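Local coordinates for protein glucosamine-6-phosphate deaminase (Thermotoga maritima, PDB 1J5X) that belongs to the SIS-domain family, with alpha/beta architecture in which two parallel beta sheets are flanked by helices, at residues V55-C60 against I80-I85; R101-L106 against R129-T134; H214-G219 against T262-Q267; V226-A231 against S242-T247. All coordinates share one frame; numbering follows the deposited sequence.

The four contacts fall into two pairs, one in each parallel sheet. Contacts 1 and 2 come first along the chain and lie in the five-strand sheet of the SIS domain, their centres 9 Å apart. Strands 54-59 and 102-107 are neighbours there, which joins the two contacts directly. Contacts 3 and 4 belong to the four-strand sheet, with centres 7 Å apart; contact 4, which sets helix 222-238 on edge strand 241-245, is nested inside the loop closed by contact 3. Contacts 2 and 3 lie on opposite sides of the chain's centre and do not touch, their nearest atoms about 22 Å apart, so the two sheets are separate parts of one chain.

Contact 1 of 4, residues V55-C60 against I80-I85; sequences VLFVGC and IRTKAI
Phe57 meets Lys83 O and Thr82 along one side, through CB, CD1 and CE1. Its CB lies 3.8 Å from Lys83 O; CD1 lies close to the same oxygen, which sits at the ring edge in the ring plane. One atom further, CE1 reaches Thr82 CG2 at 3.8 Å. The chi1 of -66° puts CG beside the backbone N and tips the ring back toward the start of its own strand, where CE1 comes against Thr82. The threonine turns its methyl to the ring, while its OG1 is hydrogen-bonded to Ser71 O in helix 62-78. From that helix Phe74 meets the Phe57 ring edge-to-face. Also on the Phe57 face, Val55 CG2 touches Ile80 CD1, 3.8 Å away.

On the other face of the sheet Leu56 and Lys83 run side by side in the same direction, with Leu56 CD2 3.9 Å from Lys83 CB. Leu56 CD1 also meets Ile85 CD1 at 4.2 Å.

The backbones establish a parallel register of Val55 with Thr82 through Val58 with Ile85. Their N-to-C directions differ by 13°, and five backbone hydrogen bonds run between the two strands, the donor alternating from one to the other, among them Phe57 N to Lys83 O at 2.9 Å and Ile85 N to Phe57 O at 2.9 Å. With helix 62-78 linking the two strands and packing on the Phe57 face, the arrangement is a beta-alpha-beta unit at one edge of the SIS-domain sheet.

Contact 2 of 4, residues R101-L106 against R129-T134; sequences RGLAFL and RTIGIT
The ring of Phe105 carries Ile131 CD1 on one face, 3.5 Å above its plane and over its centre; the line from methyl to centroid is 13° off the normal, good evidence for a CH-pi contact. The opposite face is turned to the stacked ring of Phe57 on the neighbouring strand. At the edge, Ile133 CG1 lies 4.3 Å from Phe105 CD2. Ile131 reaches the ring centre because CG1 stands beside its backbone N (chi1 -69°) and the chain then runs on extended, so that its end methyl overhangs the aromatic plane. Leu103 closes on that same methyl from the side: Leu103 CD1 lies 3.7 Å from Ile131 CD1 and 3.4 Å from Arg129 O.

On the face that carries Ala104, Leu106 and Thr130, Leu106 CD2 meets Thr130 CB at 3.9 Å, while Thr130 OG1 is hydrogen-bonded to Asn120 OD1 of helix 114-125. That helix links the two strands in a beta-alpha-beta unit and packs on Leu106 and Ala104.

Five backbone hydrogen bonds join the strands. Leu106 N to Ile131 O measures 2.8 Å and is nearly straight, at 173° at the hydrogen; Ile133 N to Leu106 O is also 2.8 Å. The chemistry is thus divided: peptide groups pair with each other inside the sheet, and the apolar side chains meet through dispersion and one CH-pi contact.

Contact 3 of 4, residues H214-G219 against T262-Q267; sequences HFVFLG and TLVFMQ
In the middle of the four-strand parallel sheet, strands 214-218 and 262-267 lie side by side, and His214 meets Thr262 where the pair begins. His214 ND1 and Thr262 OG1 are hydrogen-bonded at 3.0 Å, the hydroxyl lying at the ring edge near its plane. The imidazole is gripped at both nitrogens, since NE2 is hydrogen-bonded to Glu243 OE2 on edge strand 241-245; Thr262 OG1 has a second partner in Lys259 O. These bonds fix the rotation of the ring and link three neighbouring strands, 262-267, 214-218 and 241-245.

On the same face Leu218 CD1 crosses over to Val264 CG1 at 3.9 Å. The other face is largely aromatic: the edge of Phe217 is directed at the face of Phe265 in an offset edge-to-face pair, with centroids 5.7 Å apart and planes at 72°. A chi1 of -93°, off a staggered value, sets the tilt of the Phe265 ring whose face meets that edge. Phe265 CB lies 3.6 Å from Phe217 CD1. Phe215 sets CD1 3.8 Å from Leu263 CB.

Each residue of 214-218 is matched with its counterpart in 262-266, the register of a parallel pair. Helix 222-238 packs on the Phe215 and Phe217 face, as a helix layer does in an alpha/beta sheet. Backbone bonds alternate along the strands, from Leu263 N to His214 O at 2.7 Å to Gln267 N to Leu218 O at 2.8 Å. Beyond this last bond Gln267 CB and CG lie against Leu218 O, and the amide end goes on to Arg311, OE1 bonding NH1.

Contact 4 of 4, residues V226-A231 against S242-T247; sequences VSLESA and SEAYST
With chi1 at -104°, Leu228 lies well away from a staggered rotamer, and this swings its CD2 toward Ala244 CB, 4.1 Å off. Ser242 has OG beside its backbone N (chi1 -54°), where the hydroxyl is hydrogen-bonded to Thr240 O. The nearest contact of this serine with the helix is made by Ser242 CB, 3.6 Å from Ala231 O; Ser242 CB also packs against Ala231 CB at 3.8 Å.

Ala244 CB packs on the turn of helix beside it. It sits 3.5 Å from Ser227 O and 3.9 Å from Ser227 CB, with Leu228 on its other flank. Ser227 O is already bonded to Ala231 N, and Ser227 OG to Phe223 O, so both oxygens of Ser227 find partners within the helix.

Helix 226-231 runs antiparallel to strand 242-245, at 176°, and their axes approach to 6.9 Å. This is the helix-on-edge-strand packing of a beta-alpha-beta unit, completed by strand 214-218, whose Phe217 touches Ser227, Ser230 and Ala231. The strand's other face carries Tyr245 OH bonded to Glu243 OE1 at 2.8 Å. No hydrogen bond crosses from helix to strand; the small alanine and serine side chains are consistent with the short separation of the axes, and van der Waals contact alone joins the two segments.

Contact 1 of 4, residues V55-C60 against I80-I85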
loop_
_atom_site.group_PDB
_atom_site.type_symbol
_atom_site.label_atom_id
_atom_site.label_comp_id
_atom_site.label_asym_id
_atom_site.label_seq_id
_atom_site.Cartn_x
_atom_site.Cartn_y
_atom_site.Cartn_z
ATOM N N VAL A 55 -14.465 5.873 11.777
ATOM C CA VAL A 55 -13.022 6.037 11.916
ATOM C C VAL A 55 -12.473 6.504 10.590
ATOM O O VAL A 55 -12.805 5.962 9.532
ATOM C CB VAL A 55 -12.340 4.772 12.377
ATOM C CG1 VAL A 55 -10.788 5.002 12.487
ATOM C CG2 VAL A 55 -12.953 4.346 13.758
ATOM N N LEU A 56 -11.707 7.599 10.646
ATOM C CA LEU A 56 -11.091 8.158 9.454
ATOM C C LEU A 56 -9.606 7.729 9.336
ATOM O O LEU A 56 -8.946 7.477 10.346
ATOM C CB LEU A 56 -11.101 9.686 9.526
ATOM C CG LEU A 56 -12.424 10.379 9.890
ATOM C CD1 LEU A 56 -12.228 11.908 9.708
ATOM C CD2 LEU A 56 -13.508 9.885 9.000
ATOM N N PHE A 57 -9.124 7.645 8.087
ATOM C CA PHE A 57 -7.736 7.280 7.785
ATOM C C PHE A 57 -7.323 8.398 6.841
ATOM O O PHE A 57 -7.880 8.536 5.770
ATOM C CB PHE A 57 -7.712 5.914 7.144
ATOM C CG PHE A 57 -8.162 4.834 8.101
ATOM C CD1 PHE A 57 -9.537 4.528 8.246
ATOM C CD2 PHE A 57 -7.234 4.184 8.888
ATOM C CE1 PHE A 57 -9.948 3.556 9.191
ATOM C CE2 PHE A 57 -7.623 3.213 9.834
ATOM C CZ PHE A 57 -8.987 2.906 9.977
ATOM N N VAL A 58 -6.313 9.192 7.242
ATOM C CA VAL A 58 -6.018 10.415 6.455
ATOM C C VAL A 58 -4.529 10.477 6.119
ATOM O O VAL A 58 -3.715 10.314 7.024
ATOM C CB VAL A 58 -6.377 11.650 7.369
ATOM C CG1 VAL A 58 -6.049 12.971 6.677
ATOM C CG2 VAL A 58 -7.920 11.586 7.747
ATOM N N GLY A 59 -4.182 10.729 4.866
ATOM C CA GLY A 59 -2.750 10.770 4.545
ATOM C C GLY A 59 -2.525 11.250 3.133
ATOM O O GLY A 59 -3.504 11.533 2.460
ATOM N N CYS A 60 -1.254 11.339 2.695
ATOM C CA CYS A 60 -0.889 11.807 1.350
ATOM C C CYS A 60 -0.011 10.826 0.594
ATOM O O CYS A 60 0.867 10.183 1.216
ATOM C CB CYS A 60 -0.087 13.127 1.413
ATOM S SG CYS A 60 -0.941 14.477 2.285
ATOM N N ILE A 80 -17.279 -1.253 11.277
ATOM C CA ILE A 80 -17.531 0.133 11.672
ATOM C C ILE A 80 -17.419 0.947 10.397
ATOM O O ILE A 80 -16.806 0.499 9.444
ATOM C CB ILE A 80 -16.451 0.591 12.676
ATOM C CG1 ILE A 80 -15.067 0.422 12.049
ATOM C CG2 ILE A 80 -16.489 -0.287 13.915
ATOM C CD1 ILE A 80 -13.940 0.752 12.991
ATOM N N ARG A 81 -18.025 2.113 10.360
ATOM C CA ARG A 81 -17.966 2.941 9.181
ATOM C C ARG A 81 -16.538 3.538 9.081
ATOM O O ARG A 81 -16.041 4.008 10.095
ATOM C CB ARG A 81 -18.982 4.078 9.303
ATOM C CG ARG A 81 -20.461 3.580 9.301
ATOM C CD ARG A 81 -21.458 4.700 9.696
ATOM N NE ARG A 81 -21.317 5.077 11.106
ATOM C CZ ARG A 81 -21.486 6.308 11.599
ATOM N NH1 ARG A 81 -21.813 7.332 10.802
ATOM N NH2 ARG A 81 -21.307 6.522 12.906
ATOM N N THR A 82 -15.920 3.481 7.910
ATOM C CA THR A 82 -14.564 4.119 7.746
ATOM C C THR A 82 -14.533 5.032 6.542
ATOM O O THR A 82 -15.333 4.886 5.637
ATOM C CB THR A 82 -13.430 3.068 7.558
ATOM O OG1 THR A 82 -13.601 2.354 6.316
ATOM C CG2 THR A 82 -13.425 2.073 8.743
ATOM N N LYS A 83 -13.599 5.991 6.499
ATOM C CA LYS A 83 -13.450 6.854 5.338
ATOM C C LYS A 83 -11.922 7.054 5.222
ATOM O O LYS A 83 -11.237 7.141 6.228
ATOM C CB LYS A 83 -14.081 8.266 5.500
ATOM C CG LYS A 83 -15.573 8.346 5.616
ATOM C CD LYS A 83 -16.022 9.827 5.546
ATOM C CE LYS A 83 -15.582 10.506 4.232
ATOM N NZ LYS A 83 -15.978 12.011 4.144
ATOM N N ALA A 84 -11.420 7.006 4.002
ATOM C CA ALA A 84 -9.973 7.283 3.744
ATOM C C ALA A 84 -10.077 8.633 2.997
ATOM O O ALA A 84 -10.905 8.786 2.046
ATOM C CB ALA A 84 -9.393 6.221 2.833
ATOM N N ILE A 85 -9.260 9.616 3.411
ATOM C CA ILE A 85 -9.337 10.954 2.802
ATOM C C ILE A 85 -7.933 11.510 2.566
ATOM O O ILE A 85 -7.072 11.420 3.468
ATOM C CB ILE A 85 -10.025 11.972 3.787
ATOM C CG1 ILE A 85 -11.344 11.351 4.333
ATOM C CG2 ILE A 85 -10.277 13.360 3.084
ATOM C CD1 ILE A 85 -11.973 12.066 5.557
#

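Contact 2 of 4, residues R101-L106 against R129-T134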
loop_
_atom_site.group_PDB
_atom_site.type_symbol
_atom_site.label_atom_id
_atom_site.label_comp_id
_atom_site.label_asym_id
_atom_site.label_seq_id
_atom_site.Cartn_x
_atom_site.Cartn_y
_atom_site.Cartn_z
ATOM N N ARG A 101 -18.293 13.373 16.232
ATOM C CA ARG A 101 -17.109 12.980 16.985
ATOM C C ARG A 101 -16.576 11.744 16.307
ATOM O O ARG A 101 -17.325 11.076 15.565
ATOM C CB ARG A 101 -17.501 12.634 18.421
ATOM N N GLY A 102 -15.313 11.413 16.564
ATOM C CA GLY A 102 -14.775 10.219 15.959
ATOM C C GLY A 102 -13.310 10.017 16.306
ATOM O O GLY A 102 -12.769 10.657 17.245
ATOM N N LEU A 103 -12.682 9.110 15.571
ATOM C CA LEU A 103 -11.266 8.786 15.764
ATOM C C LEU A 103 -10.645 8.921 14.368
ATOM O O LEU A 103 -11.285 8.542 13.385
ATOM C CB LEU A 103 -11.115 7.355 16.236
ATOM C CG LEU A 103 -9.682 6.881 16.470
ATOM C CD1 LEU A 103 -9.026 7.679 17.617
ATOM C CD2 LEU A 103 -9.681 5.395 16.848
ATOM N N ALA A 104 -9.434 9.487 14.263
ATOM C CA ALA A 104 -8.780 9.658 12.968
ATOM C C ALA A 104 -7.340 9.187 13.028
ATOM O O ALA A 104 -6.596 9.577 13.920
ATOM C CB ALA A 104 -8.816 11.127 12.550
ATOM N N PHE A 105 -6.963 8.327 12.093
ATOM C CA PHE A 105 -5.574 7.879 12.022
ATOM C C PHE A 105 -4.968 8.824 10.974
ATOM O O PHE A 105 -5.444 8.925 9.835
ATOM C CB PHE A 105 -5.416 6.444 11.509
ATOM C CG PHE A 105 -5.814 5.368 12.506
ATOM C CD1 PHE A 105 -7.171 5.130 12.820
ATOM C CD2 PHE A 105 -4.839 4.555 13.064
ATOM C CE1 PHE A 105 -7.516 4.058 13.694
ATOM C CE2 PHE A 105 -5.181 3.505 13.917
ATOM C CZ PHE A 105 -6.516 3.266 14.222
ATOM N N LEU A 106 -3.907 9.527 11.369
ATOM C CA LEU A 106 -3.186 10.478 10.468
ATOM C C LEU A 106 -1.810 9.835 10.108
ATOM O O LEU A 106 -1.085 9.404 11.004
ATOM C CB LEU A 106 -2.958 11.806 11.229
ATOM C CG LEU A 106 -4.084 12.828 11.435
ATOM C CD1 LEU A 106 -4.275 13.635 10.202
ATOM C CD2 LEU A 106 -5.377 12.128 11.851
ATOM N N ARG A 129 -10.432 12.665 17.954
ATOM C CA ARG A 129 -9.152 12.354 18.585
ATOM C C ARG A 129 -8.242 11.775 17.480
ATOM O O ARG A 129 -8.673 10.930 16.651
ATOM C CB ARG A 129 -9.341 11.361 19.719
ATOM C CG ARG A 129 -8.008 11.052 20.404
ATOM C CD ARG A 129 -8.143 10.234 21.654
ATOM N NE ARG A 129 -8.969 10.893 22.658
ATOM C CZ ARG A 129 -8.953 10.544 23.950
ATOM N NH1 ARG A 129 -8.146 9.549 24.366
ATOM N NH2 ARG A 129 -9.733 11.176 24.832
ATOM N N THR A 130 -6.992 12.236 17.443
ATOM C CA THR A 130 -6.077 11.799 16.408
ATOM C C THR A 130 -4.964 10.873 16.825
ATOM O O THR A 130 -4.323 11.022 17.905
ATOM C CB THR A 130 -5.431 13.027 15.677
ATOM O OG1 THR A 130 -4.612 13.764 16.642
ATOM C CG2 THR A 130 -6.525 13.980 15.148
ATOM N N ILE A 131 -4.710 9.894 15.956
ATOM C CA ILE A 131 -3.637 8.952 16.177
ATOM C C ILE A 131 -2.556 9.296 15.167
ATOM O O ILE A 131 -2.809 9.316 13.964
ATOM C CB ILE A 131 -4.088 7.506 15.957
ATOM C CG1 ILE A 131 -5.075 7.099 17.083
ATOM C CG2 ILE A 131 -2.867 6.587 15.933
ATOM C CD1 ILE A 131 -5.932 5.880 16.642
ATOM N N GLY A 132 -1.325 9.541 15.659
ATOM C CA GLY A 132 -0.267 9.928 14.754
ATOM C C GLY A 132 0.622 8.805 14.288
ATOM O O GLY A 132 1.541 8.410 14.991
ATOM N N ILE A 133 0.424 8.321 13.064
ATOM C CA ILE A 133 1.268 7.229 12.592
ATOM C C ILE A 133 2.484 7.820 11.876
ATOM O O ILE A 133 2.319 8.456 10.837
ATOM C CB ILE A 133 0.504 6.371 11.597
ATOM C CG1 ILE A 133 -0.759 5.804 12.269
ATOM C CG2 ILE A 133 1.404 5.254 10.997
ATOM C CD1 ILE A 133 -0.500 4.764 13.361
ATOM N N THR A 134 3.699 7.538 12.375
ATOM C CA THR A 134 4.887 8.100 11.721
ATOM C C THR A 134 6.084 7.220 12.118
ATOM O O THR A 134 5.967 6.404 13.038
ATOM C CB THR A 134 5.154 9.552 12.285
ATOM O OG1 THR A 134 6.356 10.091 11.709
ATOM C CG2 THR A 134 5.261 9.537 13.710
#

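Contact 3 of 4, residues H214-G219 against T262-Q267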
loop_
_atom_site.group_PDB
_atom_site.type_symbol
_atom_site.label_atom_id
_atom_site.label_comp_id
_atom_site.label_asym_id
_atom_site.label_seq_id
_atom_site.Cartn_x
_atom_site.Cartn_y
_atom_site.Cartn_z
ATOM N N HIS A 214 3.684 0.511 -20.273
ATOM C CA HIS A 214 2.338 0.863 -19.765
ATOM C C HIS A 214 2.019 -0.216 -18.731
ATOM O O HIS A 214 1.778 -1.381 -19.122
ATOM C CB HIS A 214 1.322 0.749 -20.865
ATOM C CG HIS A 214 -0.072 1.035 -20.415
ATOM N ND1 HIS A 214 -1.171 0.587 -21.097
ATOM C CD2 HIS A 214 -0.541 1.713 -19.342
ATOM C CE1 HIS A 214 -2.272 0.973 -20.468
ATOM N NE2 HIS A 214 -1.914 1.658 -19.402
ATOM N N PHE A 215 2.025 0.175 -17.456
ATOM C CA PHE A 215 1.730 -0.785 -16.373
ATOM C C PHE A 215 0.312 -0.551 -15.824
ATOM O O PHE A 215 -0.057 0.603 -15.518
ATOM C CB PHE A 215 2.706 -0.602 -15.225
ATOM C CG PHE A 215 4.156 -0.874 -15.572
ATOM C CD1 PHE A 215 4.501 -1.514 -16.764
ATOM C CD2 PHE A 215 5.140 -0.507 -14.700
ATOM C CE1 PHE A 215 5.857 -1.764 -17.048
ATOM C CE2 PHE A 215 6.504 -0.753 -14.959
ATOM C CZ PHE A 215 6.850 -1.378 -16.141
ATOM N N VAL A 216 -0.432 -1.646 -15.619
ATOM C CA VAL A 216 -1.814 -1.580 -15.119
ATOM C C VAL A 216 -1.857 -2.516 -13.904
ATOM O O VAL A 216 -1.355 -3.651 -14.001
ATOM C CB VAL A 216 -2.762 -2.076 -16.213
ATOM C CG1 VAL A 216 -4.208 -2.193 -15.708
ATOM C CG2 VAL A 216 -2.683 -1.122 -17.449
ATOM N N PHE A 217 -2.383 -2.033 -12.774
ATOM C CA PHE A 217 -2.486 -2.818 -11.535
ATOM C C PHE A 217 -3.959 -3.006 -11.199
ATOM O O PHE A 217 -4.696 -2.036 -11.011
ATOM C CB PHE A 217 -1.691 -2.076 -10.469
ATOM C CG PHE A 217 -0.225 -1.994 -10.817
ATOM C CD1 PHE A 217 0.588 -3.077 -10.540
ATOM C CD2 PHE A 217 0.323 -0.864 -11.459
ATOM C CE1 PHE A 217 1.962 -3.080 -10.864
ATOM C CE2 PHE A 217 1.699 -0.837 -11.812
ATOM C CZ PHE A 217 2.518 -1.942 -11.503
ATOM N N LEU A 218 -4.409 -4.267 -11.136
ATOM C CA LEU A 218 -5.822 -4.545 -10.916
ATOM C C LEU A 218 -6.051 -5.287 -9.618
ATOM O O LEU A 218 -5.307 -6.210 -9.323
ATOM C CB LEU A 218 -6.352 -5.409 -12.078
ATOM C CG LEU A 218 -6.246 -4.892 -13.524
ATOM C CD1 LEU A 218 -7.052 -5.866 -14.477
ATOM C CD2 LEU A 218 -6.916 -3.469 -13.585
ATOM N N GLY A 219 -7.050 -4.881 -8.856
ATOM C CA GLY A 219 -7.357 -5.613 -7.614
ATOM C C GLY A 219 -8.619 -5.031 -7.005
ATOM O O GLY A 219 -8.932 -3.857 -7.242
ATOM N N THR A 262 1.682 -3.275 -22.955
ATOM C CA THR A 262 0.937 -3.110 -21.704
ATOM C C THR A 262 1.243 -4.316 -20.820
ATOM O O THR A 262 1.174 -5.445 -21.291
ATOM C CB THR A 262 -0.564 -3.082 -21.941
ATOM O OG1 THR A 262 -0.892 -1.944 -22.748
ATOM C CG2 THR A 262 -1.306 -2.997 -20.602
ATOM N N LEU A 263 1.579 -4.063 -19.565
ATOM C CA LEU A 263 1.881 -5.115 -18.582
ATOM C C LEU A 263 0.823 -4.987 -17.467
ATOM O O LEU A 263 0.695 -3.920 -16.876
ATOM C CB LEU A 263 3.277 -4.905 -17.972
ATOM C CG LEU A 263 3.745 -5.839 -16.824
ATOM C CD1 LEU A 263 3.739 -7.278 -17.310
ATOM C CD2 LEU A 263 5.113 -5.464 -16.332
ATOM N N VAL A 264 0.102 -6.081 -17.182
ATOM C CA VAL A 264 -0.944 -6.052 -16.156
ATOM C C VAL A 264 -0.551 -6.921 -14.957
ATOM O O VAL A 264 -0.137 -8.062 -15.152
ATOM C CB VAL A 264 -2.272 -6.597 -16.742
ATOM C CG1 VAL A 264 -3.410 -6.532 -15.663
ATOM C CG2 VAL A 264 -2.658 -5.818 -17.999
ATOM N N PHE A 265 -0.657 -6.405 -13.724
ATOM C CA PHE A 265 -0.392 -7.220 -12.533
ATOM C C PHE A 265 -1.762 -7.286 -11.901
ATOM O O PHE A 265 -2.348 -6.255 -11.539
ATOM C CB PHE A 265 0.542 -6.552 -11.560
ATOM C CG PHE A 265 1.989 -6.918 -11.750
ATOM C CD1 PHE A 265 2.499 -7.162 -13.032
ATOM C CD2 PHE A 265 2.859 -6.922 -10.677
ATOM C CE1 PHE A 265 3.901 -7.413 -13.213
ATOM C CE2 PHE A 265 4.274 -7.175 -10.871
ATOM C CZ PHE A 265 4.744 -7.415 -12.156
HETATM N N MSE A 266 -2.295 -8.492 -11.820
HETATM C CA MSE A 266 -3.613 -8.716 -11.317
HETATM C C MSE A 266 -3.544 -9.400 -9.944
HETATM O O MSE A 266 -2.933 -10.478 -9.807
HETATM C CB MSE A 266 -4.367 -9.607 -12.311
HETATM C CG MSE A 266 -5.824 -9.837 -11.911
HETATM SE SE MSE A 266 -6.774 -10.934 -13.257
HETATM C CE MSE A 266 -5.747 -10.488 -14.806
ATOM N N GLN A 267 -4.174 -8.782 -8.943
ATOM C CA GLN A 267 -4.195 -9.347 -7.567
ATOM C C GLN A 267 -5.371 -10.306 -7.465
ATOM O O GLN A 267 -6.543 -9.881 -7.446
ATOM C CB GLN A 267 -4.411 -8.259 -6.554
ATOM C CG GLN A 267 -3.336 -7.142 -6.588
ATOM C CD GLN A 267 -1.941 -7.582 -6.149
ATOM O OE1 GLN A 267 -1.777 -8.530 -5.374
ATOM N NE2 GLN A 267 -0.907 -6.854 -6.622
#

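Contact 4 of 4, residues V226-A231 against S242-T247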
loop_
_atom_site.group_PDB
_atom_site.type_symbol
_atom_site.label_atom_id
_atom_site.label_comp_id
_atom_site.label_asym_id
_atom_site.label_seq_id
_atom_site.Cartn_x
_atom_site.Cartn_y
_atom_site.Cartn_z
ATOM N N VAL A 226 -3.832 -1.829 -2.725
ATOM C CA VAL A 226 -2.493 -2.383 -3.007
ATOM C C VAL A 226 -2.127 -1.980 -4.441
ATOM O O VAL A 226 -0.957 -1.685 -4.719
ATOM C CB VAL A 226 -2.505 -3.943 -2.937
ATOM C CG1 VAL A 226 -1.237 -4.526 -3.555
ATOM C CG2 VAL A 226 -2.627 -4.392 -1.455
ATOM N N SER A 227 -3.124 -2.008 -5.326
ATOM C CA SER A 227 -2.919 -1.659 -6.756
ATOM C C SER A 227 -2.576 -0.178 -6.922
ATOM O O SER A 227 -1.662 0.183 -7.679
ATOM C CB SER A 227 -4.154 -2.085 -7.560
ATOM O OG SER A 227 -4.208 -3.545 -7.617
ATOM N N LEU A 228 -3.247 0.695 -6.159
ATOM C CA LEU A 228 -2.931 2.123 -6.266
ATOM C C LEU A 228 -1.505 2.373 -5.839
ATOM O O LEU A 228 -0.758 3.150 -6.500
ATOM C CB LEU A 228 -3.813 2.984 -5.377
ATOM C CG LEU A 228 -4.937 3.771 -6.005
ATOM C CD1 LEU A 228 -5.391 4.745 -4.878
ATOM C CD2 LEU A 228 -4.553 4.568 -7.331
ATOM N N GLU A 229 -1.116 1.746 -4.720
ATOM C CA GLU A 229 0.227 1.881 -4.208
ATOM C C GLU A 229 1.214 1.269 -5.253
ATOM O O GLU A 229 2.268 1.876 -5.542
ATOM C CB GLU A 229 0.378 1.158 -2.848
ATOM C CG GLU A 229 1.816 1.110 -2.252
ATOM C CD GLU A 229 2.452 2.489 -1.957
ATOM O OE1 GLU A 229 1.795 3.524 -2.222
ATOM O OE2 GLU A 229 3.590 2.496 -1.460
ATOM N N SER A 230 0.830 0.147 -5.874
ATOM C CA SER A 230 1.740 -0.466 -6.866
ATOM C C SER A 230 2.027 0.533 -8.031
ATOM O O SER A 230 3.189 0.734 -8.465
ATOM C CB SER A 230 1.108 -1.711 -7.423
ATOM O OG SER A 230 1.104 -2.716 -6.397
ATOM N N ALA A 231 0.982 1.149 -8.535
ATOM C CA ALA A 231 1.182 2.099 -9.626
ATOM C C ALA A 231 2.082 3.228 -9.208
ATOM O O ALA A 231 2.979 3.642 -9.967
ATOM C CB ALA A 231 -0.198 2.620 -10.134
ATOM N N SER A 242 1.709 4.419 -15.113
ATOM C CA SER A 242 1.068 3.286 -14.462
ATOM C C SER A 242 -0.272 3.737 -13.915
ATOM O O SER A 242 -0.405 4.905 -13.497
ATOM C CB SER A 242 1.907 2.824 -13.293
ATOM O OG SER A 242 3.259 2.535 -13.659
ATOM N N GLU A 243 -1.198 2.806 -13.837
ATOM C CA GLU A 243 -2.529 3.123 -13.359
ATOM C C GLU A 243 -3.154 1.914 -12.668
ATOM O O GLU A 243 -2.777 0.767 -12.932
ATOM C CB GLU A 243 -3.439 3.556 -14.499
ATOM C CG GLU A 243 -3.505 2.577 -15.650
ATOM C CD GLU A 243 -4.266 3.113 -16.896
ATOM O OE1 GLU A 243 -5.065 4.105 -16.829
ATOM O OE2 GLU A 243 -4.113 2.503 -17.962
ATOM N N ALA A 244 -4.121 2.206 -11.797
ATOM C CA ALA A 244 -4.786 1.136 -11.062
ATOM C C ALA A 244 -6.309 1.178 -11.198
ATOM O O ALA A 244 -6.869 2.249 -11.291
ATOM C CB ALA A 244 -4.380 1.232 -9.638
ATOM N N TYR A 245 -6.979 0.006 -11.194
ATOM C CA TYR A 245 -8.416 -0.048 -11.254
ATOM C C TYR A 245 -8.892 -1.241 -10.431
ATOM O O TYR A 245 -8.116 -2.202 -10.208
ATOM C CB TYR A 245 -8.913 -0.311 -12.702
ATOM C CG TYR A 245 -8.637 0.812 -13.650
ATOM C CD1 TYR A 245 -9.493 1.916 -13.717
ATOM C CD2 TYR A 245 -7.487 0.806 -14.425
ATOM C CE1 TYR A 245 -9.199 3.027 -14.585
ATOM C CE2 TYR A 245 -7.176 1.892 -15.288
ATOM C CZ TYR A 245 -8.045 2.994 -15.365
ATOM O OH TYR A 245 -7.829 3.996 -16.255
ATOM N N SER A 246 -10.166 -1.189 -10.039
ATOM C CA SER A 246 -10.792 -2.347 -9.379
ATOM C C SER A 246 -10.852 -3.362 -10.565
ATOM O O SER A 246 -11.188 -2.994 -11.712
ATOM C CB SER A 246 -12.222 -2.007 -8.904
ATOM O OG SER A 246 -12.793 -3.169 -8.314
ATOM N N THR A 247 -10.590 -4.631 -10.277
ATOM C CA THR A 247 -10.389 -5.609 -11.354
ATOM C C THR A 247 -11.274 -5.620 -12.584
ATOM O O THR A 247 -10.742 -5.519 -13.736
ATOM C CB THR A 247 -10.275 -7.009 -10.730
ATOM O OG1 THR A 247 -9.270 -6.971 -9.690
ATOM C CG2 THR A 247 -9.815 -8.045 -11.766
#